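Local coordinates for endolysin (PDB 5A6S), which probably helps a phage enzyme recognise the clostridial cell wall it degrades, this construct being a truncated cell wall binding domain, at residues T67-Q70 against A71-D74. The protein carries 1 engineered substitution. Sequence-based numbering, arbitrary orientation.
Sequences TTMQ and AVLD
M69 meets V72 and L73, and Q70 meets D74, in a local i to i+3 and i+4 contact along helix 65-77, the last helix of the domain. Four backbone hydrogen bonds, each from residue i+4 to residue i, join the turns. They run from A71 to T67, V72 to T68, L73 to M69 and D74 to Q70; A71 N to T67 O is 2.9 Å.

The M69 side chain leaves with CG anti to its own N (chi1 -173°). Bends at chi2 and chi3 then bring the methyl CE back over the next turn. CE lies 3.7 Å from V72 CG1 and 3.8 Å from L73 CG. L73 CD2 also touches this methyl, so CE sits against both residues. V72 CG2 rests 3.7 Å from T68 O, beside the backbone bond that this oxygen accepts.

Q70 and D74 lie one turn apart, both partly exposed, and Q70 reaches into the subunit interface. Q70 OE1 comes within 3.1 Å of D74 OD1. Both are acceptors, and this is not a hydrogen bond. The amide and carboxylate planes are 35° apart. Q70 OE1 is instead bonded to NE2 of Q70 of the second subunit. That bond probably helps set the turn of the amide; two acceptors this close probably repel each other mildly.

T68 and V72 face the sheet and touch V45 of strand 41-45. Q70 packs on L73 of the second subunit, and L73 on Q70 of the second subunit. M69 serves both sides, touching A15 and Y18 of helix 11-23 and also Y18 of the second subunit. This is an alpha-helix packed on the parallel sheet of an alpha/beta fold that also joins a subunit interface.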
loop_
_atom_site.group_PDB
_atom_site.type_symbol
_atom_site.label_atom_id
_atom_site.label_comp_id
_atom_site.label_asym_id
_atom_site.label_seq_id
_atom_site.Cartn_x
_atom_site.Cartn_y
_atom_site.Cartn_z
ATOM N N THR B 67 -4.889 -4.945 11.631
ATOM C CA THR B 67 -6.325 -4.917 11.927
ATOM C C THR B 67 -6.947 -3.668 11.252
ATOM O O THR B 67 -8.111 -3.698 10.949
ATOM C CB THR B 67 -6.616 -4.975 13.464
ATOM O OG1 THR B 67 -5.928 -3.908 14.109
ATOM C CG2 THR B 67 -6.181 -6.236 14.084
ATOM N N THR B 68 -6.201 -2.590 11.047
ATOM C CA THR B 68 -6.689 -1.449 10.281
ATOM C C THR B 68 -7.013 -1.928 8.877
ATOM O O THR B 68 -8.077 -1.663 8.357
ATOM C CB THR B 68 -5.677 -0.331 10.281
ATOM O OG1 THR B 68 -5.631 0.283 11.614
ATOM C CG2 THR B 68 -6.028 0.684 9.281
ATOM N N MET B 69 -6.122 -2.729 8.307
ATOM C CA MET B 69 -6.381 -3.230 6.945
ATOM C C MET B 69 -7.585 -4.122 6.936
ATOM O O MET B 69 -8.395 -4.050 5.981
ATOM C CB MET B 69 -5.162 -3.938 6.380
ATOM C CG MET B 69 -5.347 -4.331 4.875
ATOM S SD MET B 69 -5.318 -2.963 3.746
ATOM C CE MET B 69 -7.050 -2.948 3.292
ATOM N N GLN B 70 -7.731 -5.004 7.933
ATOM C CA GLN B 70 -8.888 -5.890 7.999
ATOM C C GLN B 70 -10.185 -5.100 8.089
ATOM O O GLN B 70 -11.176 -5.438 7.471
ATOM C CB GLN B 70 -8.770 -6.916 9.155
ATOM C CG GLN B 70 -9.843 -8.004 9.147
ATOM C CD GLN B 70 -9.824 -8.830 7.878
ATOM O OE1 GLN B 70 -10.735 -8.792 7.015
ATOM N NE2 GLN B 70 -8.832 -9.632 7.780
ATOM N N ALA B 71 -10.202 -4.105 8.933
ATOM C CA ALA B 71 -11.390 -3.266 9.075
ATOM C C ALA B 71 -11.739 -2.559 7.747
ATOM O O ALA B 71 -12.896 -2.362 7.435
ATOM C CB ALA B 71 -11.112 -2.244 10.159
ATOM N N VAL B 72 -10.735 -2.098 7.000
ATOM C CA VAL B 72 -11.004 -1.528 5.694
ATOM C C VAL B 72 -11.544 -2.601 4.724
ATOM O O VAL B 72 -12.535 -2.349 4.035
ATOM C CB VAL B 72 -9.793 -0.821 5.103
ATOM C CG1 VAL B 72 -9.927 -0.628 3.597
ATOM C CG2 VAL B 72 -9.523 0.489 5.784
ATOM N N LEU B 73 -10.997 -3.818 4.698
ATOM C CA LEU B 73 -11.597 -4.805 3.825
ATOM C C LEU B 73 -13.012 -5.179 4.248
ATOM O O LEU B 73 -13.870 -5.402 3.397
ATOM C CB LEU B 73 -10.753 -6.079 3.784
ATOM C CG LEU B 73 -9.345 -5.959 3.269
ATOM C CD1 LEU B 73 -8.583 -7.256 3.456
ATOM C CD2 LEU B 73 -9.399 -5.555 1.791
ATOM N N ASP B 74 -13.277 -5.242 5.544
ATOM C CA ASP B 74 -14.630 -5.539 6.029
ATOM C C ASP B 74 -15.612 -4.401 5.635
ATOM O O ASP B 74 -16.780 -4.662 5.291
ATOM C CB ASP B 74 -14.630 -5.678 7.553
ATOM C CG ASP B 74 -13.978 -6.938 8.044
ATOM O OD1 ASP B 74 -13.650 -7.846 7.261
ATOM O OD2 ASP B 74 -13.762 -7.044 9.285
#